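Local coordinates for beta-amyloid-like protein (Caenorhabditis elegans, PDB 3K66) that is a nematode homolog of human amyloid precursor protein that binds heparin through its helical E2 domain and probably acts in cell adhesion and development, at residues 30-35 / 77-82; 94-99 / 167-172; 131-136 / 174-179. All coordinates share one frame; numbering follows the deposited sequence.

Interaction 1 (30-35 / 77-82); sequences RKKVDK and EEEHKR
The carboxylate of Glu79 is the flat group that carries this contact, and it is met at its oxygen end by the ammonium of Lys32. The amine favours one oxygen, with Lys32 NZ 3.3 Å from Glu79 OE2, while the second oxygen is further off, at 3.8 Å from NZ to Glu79 OE1. The grip is therefore lopsided: a salt bridge whose hydrogen bond, NZ to OE2, is weak. Its angles are nonetheless reasonable, about 115° at OE2 (CD-OE2-NZ) and about 119° at NZ (CE-NZ-OE2). One residue further along the chain, the imidazole of His80 stacks on the ring of His29, a second link between the same two helices. These are helices 14-53 and 55-119, joined by a sharp turn and running roughly antiparallel as a helical hairpin, the two-stranded coiled coil that forms one half of an E2 domain. Between segments 30-35 and 77-82 the bridge is made by these two long side chains, for the CA atoms of Lys32 and Glu79 are 11.2 Å apart. Both side chains start out toward the opposite helix. Lys32 keeps CG beside its backbone N (chi1 -67°) and then runs fully extended, which carries its amine across to the glutamate. Glu79 is likewise extended beyond CG, and the two chains cross at about a right angle, meeting at their charged ends rather than lying alongside each other. Neither residue is buried, and solvent would probably weaken the attraction between the charges. Two long and weak ion pairs flank the site within their own helices, Arg30 NH1 with Asp26 OD1 and Arg82 NH2 with Glu86 OE1.

Interaction 2 (94-99 / 167-172); sequences RVQAML and IHRLRY
Within segments 94-99 and 167-172 the backbones come nearest at Gln96 and Arg169, whose CA atoms are still 11.9 Å apart. The segments belong to helices 55-119 and 163-182 of the helical bundle that makes up the other half of the E2 fold. Helix 123-154 lies against both: Val95 touches His143, Leu99 touches Lys139 and Leu170 touches Arg141. Two side chains close the remaining distance at the surface. Arg169 supplies most of the reach, its chain extended from CG to NE. Gln96 instead turns at chi2 (113°), bringing its amide round against the guanidinium. The two side chains cross obliquely, and their flat groups are turned 60° to each other, so they are not stacked. The closest approach in the model, from the Gln96 side chain to Arg169 NH2, is doubtful at this resolution. Arg169 also touches Thr144 of helix 123-154 and Tyr162. An alanine in place of Gln96 would remove the amide and is likely to leave the guanidinium of Arg169 freer to turn, with a gap beside it. The centres of the two groups stand at a more ordinary separation, Gln96 CD lying 3.7 Å from Arg169 CZ.

Interaction 3 (131-136 / 174-179); sequences KAYIRA and DLRING
Apolar contact comes first: Ile177 lies between Tyr133 and Ile134, with Tyr133 CE2 4.3 Å from Ile177 CG1 and Ile134 CG1 4.5 Å from Ile177 CG2. Ile134 and Ile177 also have the nearest backbones, 6.8 Å from CA to CA. The ring of Tyr133 enters edge-on, with Ile177 CA and Arg176 O at its rim near the ring plane. CG of Tyr133 stands anti to the backbone N (chi1 172°), which sends the ring across to the other helix and brings Tyr133 OH to 3.3 Å from Arg176 CB. The two segments run almost exactly antiparallel, at 175° with axes 10.6 Å apart, and join helices 123-154 and 163-182 in the bundle of the E2 domain. Helix 55-119 adds Ala106 and Thr107 against Tyr133, and Trp202 of helix 195-209 touches Ile177. The polar contacts converge on Glu137, one turn after Tyr133: its OE2 takes a salt bridge from Arg176 NE and a weak hydrogen bond with Tyr133 OH. Arg176 bends at chi3, and its guanidinium plane stands 88° from the tyrosine ring, so the two groups do not stack.

Overall arrangement
The three contacts illustrate how an elongated helical domain is held together at separate points along its length. Helix 55-119 is the common spine: it takes part in interactions 1 and 2, whose centres are 32 Å apart and whose nearest atoms are about 14 Å apart. Interactions 1 and 3 lie on opposite sides of the chain's centre, 42 Å between centres, one in the two-helix half and the other in the bundle. Interactions 2 and 3 are neighbours, 12 Å between centres; both use helix 163-182, where their segments adjoin in the sequence. Burial differs too: two polar surface contacts between side chains, one of them a salt bridge, and one largely buried contact between antiparallel helices.

Interaction 1 (30-35 / 77-82)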
# COMPACT_ATOMS: atom_id res chain seq x y z
N ARG A 30 5.23 -19.66 6.68
CA ARG A 30 6.07 -20.05 7.80
C ARG A 30 5.94 -21.56 8.12
O ARG A 30 6.90 -22.22 8.56
CB ARG A 30 5.72 -19.20 9.02
CG ARG A 30 6.88 -18.38 9.58
CD ARG A 30 6.39 -17.14 10.31
NE ARG A 30 5.01 -17.29 10.79
CZ ARG A 30 4.04 -16.42 10.55
NH1 ARG A 30 4.30 -15.33 9.84
NH2 ARG A 30 2.81 -16.67 10.98
N LYS A 31 4.75 -22.10 7.88
CA LYS A 31 4.47 -23.51 8.13
C LYS A 31 5.34 -24.34 7.23
O LYS A 31 5.93 -25.32 7.66
CB LYS A 31 3.01 -23.82 7.85
CG LYS A 31 2.25 -23.85 9.05
N LYS A 32 5.43 -23.93 5.96
CA LYS A 32 6.24 -24.65 4.99
C LYS A 32 7.73 -24.52 5.25
O LYS A 32 8.45 -25.52 5.20
CB LYS A 32 5.95 -24.18 3.56
CG LYS A 32 4.55 -24.51 3.06
CD LYS A 32 4.43 -24.28 1.55
CE LYS A 32 3.10 -24.79 1.00
NZ LYS A 32 3.08 -24.79 -0.49
N VAL A 33 8.20 -23.30 5.51
CA VAL A 33 9.63 -23.12 5.78
C VAL A 33 10.02 -24.02 6.95
O VAL A 33 11.02 -24.73 6.88
CB VAL A 33 10.00 -21.67 6.13
CG1 VAL A 33 11.48 -21.59 6.48
CG2 VAL A 33 9.73 -20.76 4.93
N ASP A 34 9.23 -24.00 8.01
CA ASP A 34 9.56 -24.85 9.14
C ASP A 34 9.71 -26.31 8.73
O ASP A 34 10.69 -26.97 9.07
CB ASP A 34 8.51 -24.74 10.23
CG ASP A 34 8.60 -23.44 10.96
OD1 ASP A 34 9.69 -22.83 10.89
OD2 ASP A 34 7.59 -23.05 11.59
N LYS A 35 8.73 -26.81 7.99
CA LYS A 35 8.77 -28.18 7.54
C LYS A 35 10.05 -28.48 6.79
O LYS A 35 10.62 -29.54 6.98
CB LYS A 35 7.59 -28.49 6.63
CG LYS A 35 7.71 -29.88 6.00
CD LYS A 35 6.70 -30.07 4.88
CE LYS A 35 6.97 -31.37 4.11
NZ LYS A 35 6.11 -31.49 2.89
N GLU A 77 10.67 -19.67 -2.12
CA GLU A 77 10.90 -18.23 -2.17
C GLU A 77 10.14 -17.60 -3.32
O GLU A 77 9.61 -16.49 -3.20
CB GLU A 77 12.39 -17.99 -2.31
CG GLU A 77 12.80 -16.61 -2.73
CD GLU A 77 14.30 -16.47 -2.79
OE1 GLU A 77 14.95 -17.28 -3.48
OE2 GLU A 77 14.81 -15.54 -2.15
N GLU A 78 10.08 -18.31 -4.44
CA GLU A 78 9.37 -17.84 -5.61
C GLU A 78 7.88 -17.80 -5.35
O GLU A 78 7.23 -16.78 -5.54
CB GLU A 78 9.62 -18.76 -6.80
CG GLU A 78 10.66 -18.24 -7.77
CD GLU A 78 10.99 -19.26 -8.84
OE1 GLU A 78 10.06 -19.97 -9.27
OE2 GLU A 78 12.16 -19.36 -9.26
N GLU A 79 7.33 -18.92 -4.91
CA GLU A 79 5.92 -19.00 -4.62
C GLU A 79 5.48 -17.88 -3.69
O GLU A 79 4.54 -17.17 -4.01
CB GLU A 79 5.60 -20.35 -4.01
CG GLU A 79 4.12 -20.62 -3.88
CD GLU A 79 3.85 -21.93 -3.16
OE1 GLU A 79 4.27 -22.99 -3.67
OE2 GLU A 79 3.25 -21.90 -2.07
N HIS A 80 6.16 -17.70 -2.55
CA HIS A 80 5.75 -16.65 -1.61
C HIS A 80 5.82 -15.30 -2.29
O HIS A 80 4.99 -14.43 -2.04
CB HIS A 80 6.62 -16.67 -0.34
CG HIS A 80 6.26 -15.62 0.66
ND1 HIS A 80 7.11 -14.58 1.00
CD2 HIS A 80 5.13 -15.41 1.37
CE1 HIS A 80 6.51 -13.78 1.86
NE2 HIS A 80 5.31 -14.26 2.10
N LYS A 81 6.80 -15.12 -3.16
CA LYS A 81 6.93 -13.86 -3.88
C LYS A 81 5.80 -13.73 -4.91
O LYS A 81 5.22 -12.67 -5.10
CB LYS A 81 8.29 -13.77 -4.57
CG LYS A 81 8.45 -12.50 -5.19
N ARG A 82 5.47 -14.83 -5.57
CA ARG A 82 4.40 -14.80 -6.54
C ARG A 82 3.09 -14.50 -5.83
O ARG A 82 2.39 -13.55 -6.18
CB ARG A 82 4.32 -16.13 -7.32
CG ARG A 82 3.07 -16.31 -8.17
CD ARG A 82 2.05 -17.14 -7.41
NE ARG A 82 0.75 -17.17 -8.06
CZ ARG A 82 -0.30 -17.82 -7.55
NH1 ARG A 82 -0.19 -18.46 -6.39
NH2 ARG A 82 -1.47 -17.83 -8.21

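Interaction 2 (94-99 / 167-172)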
# COMPACT_ATOMS: atom_id res chain seq x y z
N ARG A 94 -7.92 -2.17 -5.01
CA ARG A 94 -9.06 -1.75 -4.19
C ARG A 94 -8.82 -0.41 -3.54
O ARG A 94 -9.65 0.48 -3.64
CB ARG A 94 -9.38 -2.80 -3.12
CG ARG A 94 -9.83 -4.11 -3.70
CD ARG A 94 -10.17 -5.13 -2.65
NE ARG A 94 -10.37 -6.45 -3.25
CZ ARG A 94 -10.48 -7.57 -2.55
NH1 ARG A 94 -10.40 -7.52 -1.23
NH2 ARG A 94 -10.67 -8.72 -3.18
N VAL A 95 -7.68 -0.27 -2.88
CA VAL A 95 -7.36 0.98 -2.20
C VAL A 95 -7.49 2.18 -3.15
O VAL A 95 -8.05 3.21 -2.78
CB VAL A 95 -5.92 0.92 -1.59
CG1 VAL A 95 -5.66 2.16 -0.71
CG2 VAL A 95 -5.75 -0.33 -0.75
N GLN A 96 -6.97 2.06 -4.37
CA GLN A 96 -7.09 3.17 -5.31
C GLN A 96 -8.55 3.41 -5.64
O GLN A 96 -8.99 4.56 -5.78
CB GLN A 96 -6.32 2.92 -6.61
CG GLN A 96 -5.12 3.86 -6.86
CD GLN A 96 -3.77 3.14 -6.79
OE1 GLN A 96 -3.01 3.25 -5.81
NE2 GLN A 96 -3.48 2.37 -7.83
N ALA A 97 -9.30 2.33 -5.78
CA ALA A 97 -10.71 2.49 -6.09
C ALA A 97 -11.42 3.16 -4.91
O ALA A 97 -12.20 4.09 -5.10
CB ALA A 97 -11.36 1.13 -6.39
N MET A 98 -11.14 2.69 -3.70
CA MET A 98 -11.75 3.24 -2.50
C MET A 98 -11.40 4.72 -2.35
O MET A 98 -12.26 5.56 -2.05
CB MET A 98 -11.30 2.47 -1.27
N LEU A 99 -10.13 5.05 -2.57
CA LEU A 99 -9.67 6.43 -2.49
C LEU A 99 -10.38 7.32 -3.52
O LEU A 99 -10.80 8.44 -3.19
CB LEU A 99 -8.15 6.51 -2.68
CG LEU A 99 -7.30 6.12 -1.47
CD1 LEU A 99 -5.84 6.06 -1.91
CD2 LEU A 99 -7.51 7.11 -0.33
N ILE A 167 5.91 10.95 -9.18
CA ILE A 167 5.98 12.38 -9.40
C ILE A 167 4.79 12.85 -10.23
O ILE A 167 4.37 13.99 -10.10
CB ILE A 167 7.29 12.82 -10.12
CG1 ILE A 167 8.53 12.41 -9.31
CG2 ILE A 167 7.28 14.33 -10.33
CD1 ILE A 167 9.85 12.70 -9.99
N HIS A 168 4.25 11.99 -11.08
CA HIS A 168 3.10 12.38 -11.92
C HIS A 168 1.82 12.44 -11.09
O HIS A 168 1.01 13.35 -11.26
CB HIS A 168 2.91 11.39 -13.06
CG HIS A 168 1.81 11.77 -13.99
ND1 HIS A 168 0.57 11.15 -13.99
CD2 HIS A 168 1.73 12.74 -14.93
CE1 HIS A 168 -0.21 11.72 -14.88
NE2 HIS A 168 0.47 12.69 -15.47
N ARG A 169 1.65 11.48 -10.19
CA ARG A 169 0.48 11.46 -9.32
C ARG A 169 0.50 12.65 -8.38
O ARG A 169 -0.48 13.37 -8.24
CB ARG A 169 0.45 10.19 -8.49
CG ARG A 169 -0.38 9.08 -9.07
CD ARG A 169 -0.67 8.07 -7.99
NE ARG A 169 -1.91 7.36 -8.24
CZ ARG A 169 -2.01 6.04 -8.20
NH1 ARG A 169 -0.94 5.30 -7.93
NH2 ARG A 169 -3.18 5.45 -8.47
N LEU A 170 1.64 12.86 -7.72
CA LEU A 170 1.76 13.96 -6.77
C LEU A 170 1.51 15.33 -7.40
O LEU A 170 0.99 16.24 -6.75
CB LEU A 170 3.12 13.91 -6.06
CG LEU A 170 3.26 12.72 -5.10
CD1 LEU A 170 4.67 12.59 -4.53
CD2 LEU A 170 2.30 12.93 -3.98
N ARG A 171 1.86 15.46 -8.68
CA ARG A 171 1.67 16.71 -9.41
C ARG A 171 0.18 16.98 -9.60
O ARG A 171 -0.33 18.06 -9.25
CB ARG A 171 2.34 16.63 -10.77
CG ARG A 171 3.27 17.78 -11.05
CD ARG A 171 4.31 17.35 -12.05
NE ARG A 171 5.54 18.12 -11.93
CZ ARG A 171 6.73 17.68 -12.35
NH1 ARG A 171 6.84 16.47 -12.92
NH2 ARG A 171 7.81 18.44 -12.21
N TYR A 172 -0.51 16.01 -10.16
CA TYR A 172 -1.93 16.19 -10.39
C TYR A 172 -2.75 16.31 -9.12
O TYR A 172 -3.80 16.93 -9.12
CB TYR A 172 -2.49 15.08 -11.27
CG TYR A 172 -2.32 15.37 -12.72
CD1 TYR A 172 -3.26 16.15 -13.42
CD2 TYR A 172 -1.22 14.88 -13.42
CE1 TYR A 172 -3.09 16.43 -14.76
CE2 TYR A 172 -1.05 15.16 -14.77
CZ TYR A 172 -1.99 15.93 -15.43
OH TYR A 172 -1.80 16.22 -16.76

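Interaction 3 (131-136 / 174-179)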
# COMPACT_ATOMS: atom_id res chain seq x y z
N LYS A 131 -12.67 20.49 3.12
CA LYS A 131 -11.71 19.78 3.96
C LYS A 131 -11.80 18.28 3.74
O LYS A 131 -10.80 17.57 3.81
CB LYS A 131 -11.92 20.10 5.44
CG LYS A 131 -11.94 21.60 5.73
CD LYS A 131 -11.42 21.98 7.11
CE LYS A 131 -12.47 21.78 8.18
NZ LYS A 131 -12.05 22.39 9.48
N ALA A 132 -13.00 17.80 3.45
CA ALA A 132 -13.18 16.37 3.20
C ALA A 132 -12.48 16.02 1.89
O ALA A 132 -11.75 15.02 1.78
CB ALA A 132 -14.66 16.03 3.12
N TYR A 133 -12.70 16.85 0.88
CA TYR A 133 -12.09 16.63 -0.42
C TYR A 133 -10.58 16.65 -0.30
O TYR A 133 -9.88 15.85 -0.93
CB TYR A 133 -12.55 17.69 -1.41
CG TYR A 133 -11.81 17.62 -2.71
CD1 TYR A 133 -11.97 16.55 -3.58
CD2 TYR A 133 -10.87 18.60 -3.03
CE1 TYR A 133 -11.22 16.45 -4.74
CE2 TYR A 133 -10.11 18.53 -4.18
CZ TYR A 133 -10.28 17.45 -5.04
OH TYR A 133 -9.50 17.37 -6.18
N ILE A 134 -10.07 17.59 0.51
CA ILE A 134 -8.64 17.72 0.72
C ILE A 134 -8.07 16.47 1.40
O ILE A 134 -7.06 15.92 0.98
CB ILE A 134 -8.34 18.95 1.61
CG1 ILE A 134 -8.47 20.22 0.76
CG2 ILE A 134 -6.94 18.85 2.24
CD1 ILE A 134 -8.23 21.48 1.52
N ARG A 135 -8.73 16.04 2.46
CA ARG A 135 -8.30 14.86 3.19
C ARG A 135 -8.18 13.73 2.18
O ARG A 135 -7.17 13.02 2.16
CB ARG A 135 -9.36 14.50 4.26
CG ARG A 135 -8.84 14.52 5.69
CD ARG A 135 -9.92 14.26 6.73
NE ARG A 135 -10.76 15.43 6.92
CZ ARG A 135 -12.04 15.48 6.61
NH1 ARG A 135 -12.62 14.40 6.09
NH2 ARG A 135 -12.74 16.60 6.82
N ALA A 136 -9.19 13.60 1.32
CA ALA A 136 -9.23 12.54 0.30
C ALA A 136 -8.01 12.53 -0.61
O ALA A 136 -7.33 11.51 -0.74
CB ALA A 136 -10.49 12.66 -0.54
N ASP A 174 -1.87 17.92 -6.53
CA ASP A 174 -1.76 19.33 -6.24
C ASP A 174 -2.68 20.08 -7.22
O ASP A 174 -3.56 20.83 -6.79
CB ASP A 174 -0.31 19.82 -6.39
CG ASP A 174 0.54 19.57 -5.14
OD1 ASP A 174 0.17 18.77 -4.25
OD2 ASP A 174 1.62 20.19 -5.08
N LEU A 175 -2.52 19.84 -8.52
CA LEU A 175 -3.36 20.51 -9.51
C LEU A 175 -4.85 20.40 -9.17
O LEU A 175 -5.52 21.43 -9.02
CB LEU A 175 -3.10 19.96 -10.91
CG LEU A 175 -1.87 20.55 -11.60
CD1 LEU A 175 -1.68 19.92 -12.97
CD2 LEU A 175 -2.01 22.06 -11.71
N ARG A 176 -5.37 19.19 -9.03
CA ARG A 176 -6.78 19.03 -8.67
C ARG A 176 -7.10 19.86 -7.40
O ARG A 176 -8.07 20.63 -7.37
CB ARG A 176 -7.15 17.55 -8.46
CG ARG A 176 -7.26 16.72 -9.74
CD ARG A 176 -7.68 15.30 -9.44
NE ARG A 176 -6.64 14.59 -8.70
CZ ARG A 176 -5.74 13.78 -9.26
NH1 ARG A 176 -5.73 13.57 -10.57
NH2 ARG A 176 -4.81 13.21 -8.49
N ILE A 177 -6.29 19.75 -6.35
CA ILE A 177 -6.57 20.53 -5.13
C ILE A 177 -6.56 22.03 -5.41
O ILE A 177 -7.42 22.77 -4.94
CB ILE A 177 -5.60 20.20 -3.94
CG1 ILE A 177 -5.83 18.76 -3.48
CG2 ILE A 177 -5.87 21.12 -2.74
CD1 ILE A 177 -4.91 18.30 -2.37
N ASN A 178 -5.59 22.52 -6.17
CA ASN A 178 -5.62 23.95 -6.44
C ASN A 178 -6.87 24.28 -7.25
O ASN A 178 -7.65 25.16 -6.88
CB ASN A 178 -4.35 24.42 -7.14
CG ASN A 178 -3.24 24.70 -6.14
OD1 ASN A 178 -2.07 24.52 -6.42
ND2 ASN A 178 -3.62 25.15 -4.93
N GLY A 179 -7.07 23.54 -8.34
CA GLY A 179 -8.25 23.77 -9.15
C GLY A 179 -9.49 23.80 -8.27
O GLY A 179 -10.35 24.65 -8.41